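Local coordinates for protein tyrosine recombinase XerH (Helicobacter pylori, PDB 5JK0) that catalyses site-specific cutting and rejoining of DNA through a tyrosine recombinase mechanism and takes part in chromosome segregation, at residues Leu6-Trp19 / Arg91-Ile105. Sequence-based numbering, arbitrary orientation.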
# COMPACT_ATOMS: atom_id res chain seq x y z
N LEU D 6 31.94 -12.48 18.91
CA LEU D 6 30.60 -12.12 19.35
C LEU D 6 30.52 -12.04 20.87
O LEU D 6 30.02 -11.06 21.43
CB LEU D 6 29.57 -13.12 18.83
CG LEU D 6 28.12 -12.82 19.20
CD1 LEU D 6 27.64 -11.57 18.49
CD2 LEU D 6 27.21 -14.00 18.89
N GLU D 7 31.01 -13.08 21.54
CA GLU D 7 30.94 -13.18 22.99
C GLU D 7 32.32 -13.28 23.61
O GLU D 7 32.96 -14.33 23.54
CB GLU D 7 30.08 -14.37 23.39
CG GLU D 7 28.67 -14.34 22.82
CD GLU D 7 27.89 -15.61 23.10
OE1 GLU D 7 26.97 -15.57 23.94
OE2 GLU D 7 28.21 -16.65 22.48
N GLU D 8 32.78 -12.19 24.21
CA GLU D 8 34.11 -12.14 24.82
C GLU D 8 34.04 -12.20 26.34
O GLU D 8 35.04 -12.48 27.01
CB GLU D 8 34.86 -10.88 24.38
CG GLU D 8 35.26 -10.87 22.92
CD GLU D 8 35.98 -9.59 22.53
OE1 GLU D 8 37.17 -9.67 22.14
OE2 GLU D 8 35.36 -8.51 22.60
N LEU D 9 32.86 -11.93 26.89
CA LEU D 9 32.67 -11.91 28.34
C LEU D 9 31.75 -13.03 28.80
O LEU D 9 31.08 -13.68 27.99
CB LEU D 9 32.11 -10.56 28.78
CG LEU D 9 32.87 -9.32 28.32
CD1 LEU D 9 32.14 -8.05 28.74
CD2 LEU D 9 34.29 -9.33 28.86
N LYS D 10 31.73 -13.27 30.11
CA LYS D 10 30.85 -14.28 30.69
C LYS D 10 29.45 -13.72 30.89
O LYS D 10 28.47 -14.47 30.92
CB LYS D 10 31.41 -14.79 32.01
N ASP D 11 29.36 -12.40 31.03
CA ASP D 11 28.08 -11.73 31.22
C ASP D 11 27.55 -11.23 29.88
O ASP D 11 28.12 -10.33 29.27
CB ASP D 11 28.23 -10.56 32.20
CG ASP D 11 26.89 -10.08 32.75
OD1 ASP D 11 25.86 -10.22 32.05
OD2 ASP D 11 26.88 -9.56 33.88
N PRO D 12 26.44 -11.83 29.41
CA PRO D 12 25.81 -11.45 28.14
C PRO D 12 25.32 -10.00 28.14
O PRO D 12 25.40 -9.32 27.12
CB PRO D 12 24.64 -12.43 28.01
CG PRO D 12 24.35 -12.85 29.41
CD PRO D 12 25.68 -12.89 30.09
N THR D 13 24.83 -9.55 29.29
CA THR D 13 24.37 -8.17 29.44
C THR D 13 25.53 -7.19 29.24
O THR D 13 25.38 -6.16 28.60
CB THR D 13 23.73 -7.94 30.82
OG1 THR D 13 22.58 -8.78 30.96
CG2 THR D 13 23.30 -6.49 30.98
N GLU D 14 26.69 -7.54 29.80
CA GLU D 14 27.88 -6.71 29.65
C GLU D 14 28.40 -6.77 28.22
O GLU D 14 28.95 -5.79 27.70
CB GLU D 14 28.97 -7.15 30.63
N ASN D 15 28.23 -7.92 27.58
CA ASN D 15 28.65 -8.11 26.19
C ASN D 15 27.79 -7.29 25.24
O ASN D 15 28.27 -6.80 24.21
CB ASN D 15 28.61 -9.59 25.81
CG ASN D 15 29.93 -10.10 25.29
OD1 ASN D 15 30.49 -11.05 25.82
ND2 ASN D 15 30.44 -9.45 24.24
N LEU D 16 26.51 -7.14 25.58
CA LEU D 16 25.60 -6.32 24.80
C LEU D 16 26.01 -4.86 24.85
O LEU D 16 25.99 -4.16 23.84
CB LEU D 16 24.16 -6.49 25.29
CG LEU D 16 23.10 -5.65 24.57
CD1 LEU D 16 23.04 -6.00 23.09
CD2 LEU D 16 21.73 -5.84 25.22
N LEU D 17 26.40 -4.40 26.04
CA LEU D 17 26.89 -3.04 26.23
C LEU D 17 28.13 -2.78 25.38
O LEU D 17 28.34 -1.67 24.89
CB LEU D 17 27.21 -2.77 27.70
CG LEU D 17 26.12 -2.15 28.56
CD1 LEU D 17 26.63 -1.92 29.98
CD2 LEU D 17 25.63 -0.85 27.95
N LEU D 18 28.94 -3.81 25.23
CA LEU D 18 30.19 -3.71 24.48
C LEU D 18 29.91 -3.41 23.01
O LEU D 18 30.57 -2.56 22.41
CB LEU D 18 30.99 -5.01 24.61
CG LEU D 18 32.51 -4.90 24.49
CD1 LEU D 18 33.06 -3.97 25.56
CD2 LEU D 18 33.15 -6.27 24.59
N TRP D 19 28.93 -4.10 22.43
CA TRP D 19 28.58 -3.92 21.03
C TRP D 19 27.83 -2.62 20.78
O TRP D 19 27.99 -1.99 19.74
CB TRP D 19 27.76 -5.10 20.52
CG TRP D 19 28.58 -6.32 20.23
CD1 TRP D 19 28.58 -7.49 20.93
CD2 TRP D 19 29.53 -6.48 19.17
NE1 TRP D 19 29.47 -8.37 20.37
CE2 TRP D 19 30.06 -7.77 19.29
CE3 TRP D 19 29.97 -5.65 18.13
CZ2 TRP D 19 31.02 -8.26 18.40
CZ3 TRP D 19 30.92 -6.14 17.26
CH2 TRP D 19 31.44 -7.43 17.40
N ARG D 91 16.12 -11.21 30.35
CA ARG D 91 16.86 -12.43 30.04
C ARG D 91 16.79 -13.45 31.18
O ARG D 91 17.08 -14.63 30.98
CB ARG D 91 18.32 -12.12 29.72
CG ARG D 91 19.20 -11.92 30.95
CD ARG D 91 20.67 -11.84 30.58
NE ARG D 91 21.53 -11.89 31.77
CZ ARG D 91 21.99 -13.01 32.31
NH1 ARG D 91 21.67 -14.18 31.78
NH2 ARG D 91 22.76 -12.96 33.38
N LEU D 92 16.40 -12.98 32.36
CA LEU D 92 16.37 -13.83 33.54
C LEU D 92 14.98 -14.40 33.84
O LEU D 92 14.86 -15.44 34.48
CB LEU D 92 16.87 -13.05 34.76
CG LEU D 92 18.31 -12.55 34.72
CD1 LEU D 92 18.64 -11.76 35.98
CD2 LEU D 92 19.28 -13.71 34.55
N ILE D 93 13.94 -13.71 33.39
CA ILE D 93 12.58 -14.08 33.79
C ILE D 93 11.59 -14.22 32.63
O ILE D 93 10.38 -14.28 32.87
CB ILE D 93 12.00 -13.05 34.78
CG1 ILE D 93 11.96 -11.66 34.15
CG2 ILE D 93 12.81 -13.03 36.08
CD1 ILE D 93 11.41 -10.59 35.07
N THR D 94 12.08 -14.26 31.40
CA THR D 94 11.19 -14.45 30.25
C THR D 94 10.61 -15.86 30.26
O THR D 94 9.41 -16.06 30.07
CB THR D 94 11.92 -14.20 28.92
OG1 THR D 94 12.32 -12.83 28.85
CG2 THR D 94 10.99 -14.50 27.75
N GLU D 95 11.48 -16.84 30.48
CA GLU D 95 11.06 -18.24 30.58
C GLU D 95 11.62 -18.85 31.86
O GLU D 95 12.23 -18.15 32.67
CB GLU D 95 11.54 -19.03 29.36
CG GLU D 95 10.99 -18.51 28.04
CD GLU D 95 11.60 -19.20 26.84
OE1 GLU D 95 12.60 -19.94 27.02
OE2 GLU D 95 11.09 -19.01 25.72
N ARG D 96 11.40 -20.15 32.06
CA ARG D 96 11.94 -20.83 33.23
C ARG D 96 13.46 -20.80 33.19
O ARG D 96 14.11 -20.43 34.17
CB ARG D 96 11.45 -22.28 33.31
CG ARG D 96 12.07 -23.04 34.47
CD ARG D 96 11.80 -24.53 34.39
NE ARG D 96 12.48 -25.25 35.46
CZ ARG D 96 12.41 -26.57 35.65
NH1 ARG D 96 11.68 -27.32 34.84
NH2 ARG D 96 13.07 -27.13 36.65
N LEU D 97 14.03 -21.19 32.06
CA LEU D 97 15.47 -21.13 31.86
C LEU D 97 15.86 -19.72 31.42
O LEU D 97 15.21 -19.13 30.56
CB LEU D 97 15.93 -22.16 30.83
CG LEU D 97 15.88 -23.65 31.21
CD1 LEU D 97 16.43 -23.87 32.61
CD2 LEU D 97 14.48 -24.22 31.07
N ALA D 98 16.93 -19.20 32.01
CA ALA D 98 17.39 -17.85 31.70
C ALA D 98 18.14 -17.81 30.37
O ALA D 98 18.76 -18.80 29.97
CB ALA D 98 18.27 -17.32 32.82
N PHE D 99 18.06 -16.67 29.69
CA PHE D 99 18.83 -16.46 28.47
C PHE D 99 20.25 -16.04 28.82
O PHE D 99 20.49 -14.89 29.20
CB PHE D 99 18.16 -15.40 27.59
CG PHE D 99 16.80 -15.79 27.09
CD1 PHE D 99 16.46 -17.13 26.93
CD2 PHE D 99 15.85 -14.83 26.78
CE1 PHE D 99 15.21 -17.49 26.47
CE2 PHE D 99 14.60 -15.18 26.32
CZ PHE D 99 14.28 -16.52 26.16
N ASN D 100 21.19 -16.97 28.69
CA ASN D 100 22.56 -16.72 29.13
C ASN D 100 23.52 -16.38 27.99
O ASN D 100 24.73 -16.35 28.18
CB ASN D 100 23.09 -17.95 29.88
CG ASN D 100 22.33 -18.21 31.17
OD1 ASN D 100 21.88 -17.28 31.84
ND2 ASN D 100 22.19 -19.48 31.52
N SER D 101 22.97 -16.10 26.81
CA SER D 101 23.80 -15.81 25.64
C SER D 101 23.21 -14.73 24.74
O SER D 101 21.99 -14.54 24.71
CB SER D 101 24.03 -17.09 24.83
OG SER D 101 24.73 -16.81 23.63
N LEU D 102 24.07 -14.03 24.02
CA LEU D 102 23.63 -13.04 23.04
C LEU D 102 22.88 -13.70 21.90
O LEU D 102 22.05 -13.07 21.24
CB LEU D 102 24.82 -12.24 22.49
CG LEU D 102 25.46 -11.19 23.40
CD1 LEU D 102 26.60 -10.50 22.68
CD2 LEU D 102 24.42 -10.17 23.85
N LYS D 103 23.17 -14.98 21.67
CA LYS D 103 22.53 -15.73 20.60
C LYS D 103 21.05 -16.00 20.89
O LYS D 103 20.30 -16.39 20.00
CB LYS D 103 23.27 -17.05 20.37
CG LYS D 103 24.70 -16.89 19.87
CD LYS D 103 25.37 -18.24 19.67
CE LYS D 103 26.80 -18.07 19.15
NZ LYS D 103 27.49 -19.38 19.00
N ASN D 104 20.64 -15.77 22.13
CA ASN D 104 19.25 -15.93 22.52
C ASN D 104 18.38 -14.78 22.01
O ASN D 104 17.16 -14.88 21.97
CB ASN D 104 19.11 -16.05 24.04
CG ASN D 104 19.75 -17.31 24.58
OD1 ASN D 104 20.53 -17.27 25.53
ND2 ASN D 104 19.41 -18.45 23.99
N ILE D 105 19.03 -13.69 21.61
CA ILE D 105 18.33 -12.54 21.06
C ILE D 105 17.85 -12.83 19.64
O ILE D 105 18.66 -13.06 18.74
CB ILE D 105 19.22 -11.29 21.05
CG1 ILE D 105 19.67 -10.93 22.47
CG2 ILE D 105 18.48 -10.12 20.41
CD1 ILE D 105 20.52 -9.68 22.55
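With Glu7 CG set beside the backbone N (chi1 -57°) and Ser101 OG swung anti to its own N (chi1 174°), carboxylate and hydroxyl meet across the contact. Ser101 OG donates to Glu7 OE1 at 2.6 Å, on the syn side but tilted out of the carboxylate plane, and Leu102 N adds a longer bond of 3.3 Å from above the same face. The hydroxyl also accepts from Lys103 N, an ST turn that opens the 3-10 segment 102-104, so one serine oxygen both shapes this turn and ties it to the N-terminal arm.

Leu102 is the hydrophobic centre. Its two methyls part: CD2 lies 3.5 Å from Pro12 O and packs on Leu16 CB, while CD1 reaches Asn15 CB at 3.8 Å and Trp19 CD1. The indole is fixed in turn by a nearly straight bond (176°) from Trp19 NE1 to Leu6 O, 2.9 Å long, in the ring plane and on a carbonyl lone pair.

At the start of helix 12-30, Pro12 CG sits over one face of the Arg91 guanidinium, 3.7 Å from Arg91 CZ, and Leu92 CD2 lies over the opposite face. Both acceptors of Arg91 NH1, Phe99 O and Asn100 OD1, lie in or near the guanidinium plane and fix its rotation, although NH1 stands above the Phe99 carbonyl plane.

This is structural packing in the SAM-like N-terminal region, away from the predicted catalytic residues and about 14 Å (nearest atom) from the bound DNA. It docks the first turns of helix 12-30 on the loop joining helices 74-93 and 107-117, while Ile140 of helix 123-143 backs Leu6 and Trp19.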